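Local coordinates for protein DR2417 (Deinococcus radiodurans, PDB 4XWT) that probably processes RNA, including ribosomal RNA, as a zinc-binding 5'-3' exonuclease of the RNase J family, possibly also acting as an endonuclease, at residues G40-V45 and G141-A146; V170-D175 and L400-E405; N228-I233 and L256-R261. All coordinates share one frame; numbering follows the deposited sequence.

Interaction 1: residues G40-V45 and G141-A146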
# COMPACT_ATOMS: atom_id res chain seq x y z
N GLY A 40 -31.38 8.50 -29.37
CA GLY A 40 -32.57 9.34 -29.42
C GLY A 40 -32.99 9.69 -28.01
O GLY A 40 -32.19 10.22 -27.22
N ASP A 41 -34.24 9.39 -27.67
CA ASP A 41 -34.72 9.65 -26.32
C ASP A 41 -34.92 8.36 -25.52
O ASP A 41 -35.75 8.30 -24.61
CB ASP A 41 -36.00 10.48 -26.38
CG ASP A 41 -35.72 11.94 -26.77
OD1 ASP A 41 -34.63 12.20 -27.32
OD2 ASP A 41 -36.59 12.81 -26.53
N GLU A 42 -34.13 7.34 -25.83
CA GLU A 42 -34.16 6.10 -25.06
C GLU A 42 -32.78 5.82 -24.45
O GLU A 42 -31.75 5.99 -25.10
CB GLU A 42 -34.64 4.93 -25.92
CG GLU A 42 -36.05 5.16 -26.50
CD GLU A 42 -36.56 3.98 -27.31
OE1 GLU A 42 -35.73 3.18 -27.79
OE2 GLU A 42 -37.80 3.85 -27.45
N ILE A 43 -32.80 5.40 -23.19
CA ILE A 43 -31.58 5.11 -22.46
C ILE A 43 -31.63 3.71 -21.90
O ILE A 43 -32.64 3.28 -21.34
CB ILE A 43 -31.35 6.13 -21.32
CG1 ILE A 43 -30.97 7.49 -21.90
CG2 ILE A 43 -30.27 5.65 -20.37
CD1 ILE A 43 -30.79 8.58 -20.86
N VAL A 44 -30.53 2.99 -22.09
CA VAL A 44 -30.26 1.75 -21.37
C VAL A 44 -29.02 1.93 -20.49
O VAL A 44 -28.00 2.45 -20.95
CB VAL A 44 -30.06 0.59 -22.36
CG1 VAL A 44 -29.80 -0.68 -21.62
CG2 VAL A 44 -31.31 0.45 -23.26
N VAL A 45 -29.11 1.52 -19.23
CA VAL A 45 -27.96 1.58 -18.31
C VAL A 45 -27.44 0.17 -17.98
O VAL A 45 -28.21 -0.77 -17.80
CB VAL A 45 -28.32 2.29 -16.98
CG1 VAL A 45 -27.01 2.62 -16.17
CG2 VAL A 45 -29.14 3.54 -17.21
N GLY A 141 -37.31 -0.22 -25.00
CA GLY A 141 -37.86 0.83 -25.83
C GLY A 141 -38.01 0.28 -27.24
O GLY A 141 -38.32 -0.90 -27.41
N GLN A 142 -37.75 1.12 -28.24
CA GLN A 142 -37.92 0.69 -29.62
C GLN A 142 -36.59 0.42 -30.33
O GLN A 142 -36.53 -0.40 -31.24
CB GLN A 142 -38.73 1.74 -30.39
CG GLN A 142 -39.98 2.22 -29.66
CD GLN A 142 -41.11 1.20 -29.65
OE1 GLN A 142 -41.30 0.46 -30.61
NE2 GLN A 142 -41.87 1.16 -28.55
N SER A 143 -35.51 1.08 -29.91
CA SER A 143 -34.25 0.97 -30.66
C SER A 143 -33.18 0.07 -30.03
O SER A 143 -32.07 -0.04 -30.57
CB SER A 143 -33.65 2.36 -30.89
OG SER A 143 -34.42 3.36 -30.26
N PHE A 144 -33.48 -0.57 -28.89
CA PHE A 144 -32.49 -1.44 -28.26
C PHE A 144 -32.97 -2.87 -28.06
O PHE A 144 -34.08 -3.11 -27.58
CB PHE A 144 -32.08 -0.90 -26.88
CG PHE A 144 -31.28 0.36 -26.92
CD1 PHE A 144 -29.94 0.34 -27.24
CD2 PHE A 144 -31.87 1.57 -26.60
CE1 PHE A 144 -29.21 1.50 -27.26
CE2 PHE A 144 -31.13 2.73 -26.62
CZ PHE A 144 -29.79 2.69 -26.95
N VAL A 145 -32.09 -3.81 -28.42
CA VAL A 145 -32.22 -5.20 -28.00
C VAL A 145 -30.89 -5.69 -27.41
O VAL A 145 -29.84 -5.50 -28.01
CB VAL A 145 -32.62 -6.14 -29.17
CG1 VAL A 145 -32.61 -7.59 -28.69
CG2 VAL A 145 -33.98 -5.74 -29.73
N ALA A 146 -30.95 -6.31 -26.23
CA ALA A 146 -29.77 -6.92 -25.63
C ALA A 146 -29.90 -8.43 -25.59
O ALA A 146 -30.93 -8.96 -25.20
CB ALA A 146 -29.52 -6.37 -24.22
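Glu42 and Phe144 reach across the gap between the two sheets of the metallo-beta-lactamase sandwich, one from strand 42-46 and the other from strand 144-150, which forms a hairpin with strand 137-140. The Glu42 chain runs out extended beyond CG and delivers its carboxylate to the hairpin turn at Gly141, Gln142 and Ser143. Glu42 OE1 takes the Ser143 amide N on its syn lone pair at 3.0 Å in a nearly straight bond (166°), while Ser143 OG meets the same OE1 from above the carboxylate plane at 2.8 Å. Glu42 OE2 accepts Gln142 N at 2.8 Å, on the syn side but somewhat out of the carboxylate plane. Two successive backbone amides and a hydroxyl thus grip the carboxylate at the turn. Gly141, with no side chain and a positive phi, lets Glu42 OE2 lie 3.4 Å from its CA. Deeper in, the Val44 and Phe144 side chains lie alongside one another, pointing opposite ways, and Tyr39 and Phe140 add to the apolar layer. Val44 CG2 sits over one face of the Phe144 ring in a CH-pi contact, 3.9 Å from the centroid, while the backbone oxygen Glu42 O meets the ring edge at Phe144 CE2, 3.6 Å away.

Interaction 2: residues V170-D175 and L400-E405. With ZN (zinc ion), chain D; ZN (zinc ion), chain C.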
# COMPACT_ATOMS: atom_id res chain seq x y z
N VAL A 170 -23.11 -3.56 -30.53
CA VAL A 170 -22.06 -3.36 -29.53
C VAL A 170 -21.89 -4.65 -28.76
O VAL A 170 -22.87 -5.18 -28.23
CB VAL A 170 -22.38 -2.20 -28.55
CG1 VAL A 170 -21.28 -2.06 -27.49
CG2 VAL A 170 -22.57 -0.88 -29.30
N LEU A 171 -20.67 -5.17 -28.72
CA LEU A 171 -20.42 -6.36 -27.93
C LEU A 171 -19.65 -5.93 -26.71
O LEU A 171 -18.55 -5.37 -26.81
CB LEU A 171 -19.66 -7.45 -28.72
CG LEU A 171 -19.54 -8.80 -27.98
CD1 LEU A 171 -19.45 -9.97 -28.96
CD2 LEU A 171 -18.35 -8.87 -27.00
N HIS A 172 -20.25 -6.17 -25.55
CA HIS A 172 -19.61 -5.90 -24.27
C HIS A 172 -19.30 -7.23 -23.61
O HIS A 172 -20.21 -8.01 -23.29
CB HIS A 172 -20.52 -5.02 -23.39
CG HIS A 172 -19.89 -4.58 -22.09
ND1 HIS A 172 -20.55 -3.77 -21.19
CD2 HIS A 172 -18.68 -4.84 -21.54
CE1 HIS A 172 -19.78 -3.55 -20.15
NE2 HIS A 172 -18.63 -4.18 -20.33
N THR A 173 -18.01 -7.50 -23.40
CA THR A 173 -17.56 -8.75 -22.79
C THR A 173 -18.03 -8.96 -21.36
O THR A 173 -18.00 -10.09 -20.86
CB THR A 173 -16.02 -8.84 -22.80
OG1 THR A 173 -15.47 -7.81 -21.96
CG2 THR A 173 -15.48 -8.69 -24.23
N GLY A 174 -18.44 -7.88 -20.71
CA GLY A 174 -18.58 -7.88 -19.27
C GLY A 174 -17.20 -8.16 -18.67
O GLY A 174 -16.19 -8.02 -19.36
N ASP A 175 -17.17 -8.51 -17.39
CA ASP A 175 -15.97 -9.07 -16.78
C ASP A 175 -15.74 -10.48 -17.30
O ASP A 175 -16.68 -11.26 -17.34
CB ASP A 175 -16.09 -9.12 -15.25
CG ASP A 175 -16.01 -7.75 -14.59
OD1 ASP A 175 -16.40 -6.74 -15.24
OD2 ASP A 175 -15.57 -7.73 -13.41
N LEU A 400 -13.32 0.11 -27.40
CA LEU A 400 -13.27 0.85 -26.13
C LEU A 400 -12.71 -0.01 -25.00
O LEU A 400 -13.45 -0.74 -24.35
CB LEU A 400 -14.68 1.34 -25.72
CG LEU A 400 -15.24 2.70 -26.14
CD1 LEU A 400 -16.66 2.91 -25.56
CD2 LEU A 400 -14.33 3.83 -25.71
N PRO A 401 -11.39 0.07 -24.74
CA PRO A 401 -10.91 -0.71 -23.60
C PRO A 401 -11.49 -0.14 -22.30
O PRO A 401 -11.43 1.06 -22.06
CB PRO A 401 -9.39 -0.57 -23.68
CG PRO A 401 -9.17 0.68 -24.46
CD PRO A 401 -10.31 0.81 -25.42
N TRP A 402 -12.04 -1.01 -21.47
CA TRP A 402 -12.86 -0.63 -20.33
C TRP A 402 -12.45 -1.44 -19.07
O TRP A 402 -11.60 -2.32 -19.18
CB TRP A 402 -14.34 -0.81 -20.73
CG TRP A 402 -15.29 -1.06 -19.63
CD1 TRP A 402 -15.96 -0.14 -18.91
CD2 TRP A 402 -15.68 -2.35 -19.11
NE1 TRP A 402 -16.74 -0.75 -17.96
CE2 TRP A 402 -16.58 -2.11 -18.06
CE3 TRP A 402 -15.33 -3.67 -19.42
CZ2 TRP A 402 -17.15 -3.14 -17.31
CZ3 TRP A 402 -15.90 -4.70 -18.68
CH2 TRP A 402 -16.81 -4.42 -17.64
N HIS A 403 -13.01 -1.13 -17.89
CA HIS A 403 -12.71 -1.83 -16.62
C HIS A 403 -11.20 -1.84 -16.33
O HIS A 403 -10.61 -2.89 -16.11
CB HIS A 403 -13.27 -3.27 -16.62
CG HIS A 403 -13.60 -3.85 -15.26
ND1 HIS A 403 -12.64 -4.26 -14.35
CD2 HIS A 403 -14.80 -4.13 -14.69
CE1 HIS A 403 -13.24 -4.76 -13.28
NE2 HIS A 403 -14.55 -4.70 -13.46
N GLY A 404 -10.59 -0.67 -16.34
CA GLY A 404 -9.17 -0.58 -16.14
C GLY A 404 -8.76 0.85 -15.90
O GLY A 404 -9.40 1.77 -16.38
N GLU A 405 -7.70 1.03 -15.12
CA GLU A 405 -7.03 2.32 -15.01
C GLU A 405 -6.38 2.63 -16.36
O GLU A 405 -6.31 1.73 -17.20
CB GLU A 405 -6.00 2.28 -13.87
CG GLU A 405 -6.63 1.92 -12.54
CD GLU A 405 -5.60 1.64 -11.43
OE1 GLU A 405 -4.38 1.52 -11.71
OE2 GLU A 405 -6.02 1.54 -10.26
ZN ZN D . -15.72 -5.86 -12.23
ZN ZN C . -16.32 -9.00 -11.51
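Backbones 170-175 and 400-405 come closest at Asp175 and His403, whose CA atoms are 7.9 Å apart, in the loops that follow strands 168-172 and 398-402. The two side chains meet at the dinuclear zinc site of the metallo-beta-lactamase fold. Asp175 OD2 bridges the metals, lying 2.2 Å from the zinc ion of chain D and 2.4 Å from that of chain C, and His403 NE2 binds the chain D ion. The carboxylate and imidazole planes stand almost perpendicular, at 87°, with Asp175 OD1 3.1 Å from His403 CD2. Asp88 and His89 complete the ligands of the chain D ion; His84, His86 and His153 supply the other three ligands of the chain C ion.

Next to the metal site, the left-handed backbone at His403 lets Trp402 and His403, though consecutive, both turn toward segment 170-175. The Trp402 indole is clasped on its two faces: His403 CB rests on one and His172 NE2 on the other. A chi1 of -175° swings the His172 imidazole out to stand edge-to-face on the six-membered ring of Trp402, planes at 88° and centroids 4.3 Å apart, and His172 NE2 comes within 3.2 Å of Trp402 CZ3. Its ND1 is tied to Tyr161 OH, which limits the rotation of the ring. At the indole edge, Gly174 O lies 3.4 Å from Trp402 CZ3; the same carbonyl accepts a hydrogen bond from Thr173 OG1 (2.7 Å), an oxygen that is bonded to Asp209 N as well. Trp402 is thus a second-shell residue, touching the zinc ligands Asp175 and His403.

Within the sheet, strand 205-209 runs parallel between strands 168-172 and 398-402; its Ile207 packs on Trp402, its Asp209 touches His403, and helix 384-394 meets Thr173 through Ile390.

Interaction 3: residues N228-I233 and L256-R261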
# COMPACT_ATOMS: atom_id res chain seq x y z
N ASN A 228 -4.14 -27.71 -7.34
CA ASN A 228 -3.01 -27.31 -6.49
C ASN A 228 -3.43 -27.33 -5.02
O ASN A 228 -2.67 -27.77 -4.17
CB ASN A 228 -2.48 -25.93 -6.86
CG ASN A 228 -1.89 -25.88 -8.25
OD1 ASN A 228 -1.51 -26.91 -8.81
ND2 ASN A 228 -1.83 -24.69 -8.83
N LEU A 229 -4.66 -26.88 -4.75
CA LEU A 229 -5.14 -26.80 -3.37
C LEU A 229 -5.27 -28.19 -2.78
O LEU A 229 -4.89 -28.43 -1.64
CB LEU A 229 -6.49 -26.07 -3.31
CG LEU A 229 -6.41 -24.55 -3.46
CD1 LEU A 229 -7.80 -23.94 -3.70
CD2 LEU A 229 -5.75 -23.91 -2.24
N GLU A 230 -5.79 -29.11 -3.57
CA GLU A 230 -5.98 -30.46 -3.08
C GLU A 230 -4.63 -31.09 -2.74
O GLU A 230 -4.49 -31.75 -1.71
CB GLU A 230 -6.73 -31.33 -4.09
CG GLU A 230 -6.99 -32.76 -3.59
CD GLU A 230 -8.20 -33.42 -4.23
OE1 GLU A 230 -8.51 -33.12 -5.40
OE2 GLU A 230 -8.87 -34.24 -3.56
N GLU A 231 -3.62 -30.87 -3.58
CA GLU A 231 -2.29 -31.44 -3.32
C GLU A 231 -1.72 -30.90 -2.01
O GLU A 231 -1.18 -31.65 -1.20
CB GLU A 231 -1.34 -31.13 -4.48
CG GLU A 231 -0.10 -32.02 -4.53
CD GLU A 231 -0.43 -33.48 -4.86
OE1 GLU A 231 -1.57 -33.77 -5.27
OE2 GLU A 231 0.47 -34.34 -4.71
N ILE A 232 -1.85 -29.60 -1.81
CA ILE A 232 -1.37 -28.95 -0.59
C ILE A 232 -2.08 -29.46 0.65
O ILE A 232 -1.44 -29.85 1.62
CB ILE A 232 -1.54 -27.42 -0.71
CG1 ILE A 232 -0.59 -26.89 -1.78
CG2 ILE A 232 -1.28 -26.74 0.64
CD1 ILE A 232 -0.88 -25.48 -2.23
N ILE A 233 -3.41 -29.47 0.61
CA ILE A 233 -4.21 -29.84 1.76
C ILE A 233 -4.02 -31.32 2.10
O ILE A 233 -3.88 -31.69 3.27
CB ILE A 233 -5.70 -29.50 1.51
CG1 ILE A 233 -5.85 -27.98 1.52
CG2 ILE A 233 -6.60 -30.14 2.54
CD1 ILE A 233 -7.22 -27.49 1.11
N LEU A 256 -14.99 -27.31 -1.36
CA LEU A 256 -15.92 -28.17 -0.66
C LEU A 256 -15.74 -29.60 -1.16
O LEU A 256 -15.83 -30.57 -0.40
CB LEU A 256 -17.38 -27.71 -0.84
CG LEU A 256 -17.77 -26.32 -0.30
CD1 LEU A 256 -19.26 -26.00 -0.43
CD2 LEU A 256 -17.31 -26.14 1.14
N ASP A 257 -15.47 -29.74 -2.45
CA ASP A 257 -15.41 -31.07 -3.03
C ASP A 257 -14.12 -31.79 -2.62
O ASP A 257 -14.16 -32.96 -2.27
CB ASP A 257 -15.54 -30.99 -4.55
CG ASP A 257 -16.99 -30.73 -4.98
OD1 ASP A 257 -17.89 -31.33 -4.37
OD2 ASP A 257 -17.21 -29.93 -5.92
N LEU A 258 -13.00 -31.07 -2.65
CA LEU A 258 -11.73 -31.69 -2.29
C LEU A 258 -11.68 -31.92 -0.80
O LEU A 258 -11.04 -32.88 -0.34
CB LEU A 258 -10.55 -30.82 -2.77
CG LEU A 258 -10.18 -29.51 -2.06
CD1 LEU A 258 -9.12 -29.77 -1.01
CD2 LEU A 258 -9.72 -28.44 -3.03
N ALA A 259 -12.35 -31.07 -0.02
CA ALA A 259 -12.37 -31.28 1.43
C ALA A 259 -13.03 -32.62 1.75
O ALA A 259 -12.52 -33.39 2.59
CB ALA A 259 -13.09 -30.16 2.13
N HIS A 260 -14.13 -32.91 1.05
CA HIS A 260 -14.83 -34.18 1.23
C HIS A 260 -13.94 -35.36 0.83
O HIS A 260 -13.83 -36.34 1.57
CB HIS A 260 -16.14 -34.22 0.42
CG HIS A 260 -16.80 -35.56 0.40
ND1 HIS A 260 -17.70 -35.97 1.36
CD2 HIS A 260 -16.68 -36.60 -0.46
CE1 HIS A 260 -18.11 -37.20 1.09
NE2 HIS A 260 -17.50 -37.61 -0.01
N ARG A 261 -13.29 -35.26 -0.33
CA ARG A 261 -12.39 -36.32 -0.78
C ARG A 261 -11.25 -36.54 0.19
O ARG A 261 -10.82 -37.67 0.39
CB ARG A 261 -11.82 -36.00 -2.17
CG ARG A 261 -12.87 -35.93 -3.27
CD ARG A 261 -12.22 -35.95 -4.64
NE ARG A 261 -11.39 -34.78 -4.91
CZ ARG A 261 -11.86 -33.68 -5.50
NH1 ARG A 261 -13.13 -33.61 -5.85
NH2 ARG A 261 -11.05 -32.65 -5.74
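Two neighbouring helices of the beta-CASP region, 222-234 and 249-261, pack side by side through Leu258, Glu230 and Ile233. The axes of 228-233 and 256-261 approach to 10.0 Å and are inclined at 33°, both running in the same general direction. Leu258 is the central apolar residue. Its chi1 of 74° places CG between the backbone N and the carbonyl carbon, and the branches spread over helix 222-234: Leu258 CD1 touches Ile233 CD1 at 3.6 Å, the two side chains crossing at about a right angle, and Leu258 CD2 lies 4.0 Å from Leu229 CB. The helices lie on one face of a parallel five-stranded sheet, and helix 249-261 forms the crossover of a beta-alpha-beta unit between strands 240-243 and 265-269, which have strand 306-310 between them. Leu229 and Ile233 turn inward onto Ile341 of strand 339-342. On the outer side, the aliphatic part of Glu230 runs alongside Leu258 and leads out to Arg261. The guanidinium grips the carboxylate side-on in a salt bridge, Arg261 NH2 to Glu230 OE1 (2.6 Å) and Arg261 NE to Glu230 OE2 (2.9 Å). The two planes are 44° apart: OE1 is met from above the carboxylate plane, whereas OE2 uses its syn lone pair. Gln262 NE2 gives Glu230 OE2 a further hydrogen bond.

In the fold
Interactions 1 and 2 both reach the mixed sheet that includes strands 144-150, 168-172 and 398-402, with centres about 19 Å apart. Interaction 1 joins that sheet to its partner in the sandwich, away from the annotated sites, and is partly buried, a carboxylate on a hairpin turn beside an apolar layer. Every touching residue of interaction 2 is buried, and the contact rests on metal coordination and aromatic packing, with no hydrogen bond between its segments. Interaction 3, about 34 Å from interaction 2 between centres, lies within the chain loop that 170-175 and 400-405 close; it joins helices, with leucine and isoleucine packing inside and an ion pair toward the surface.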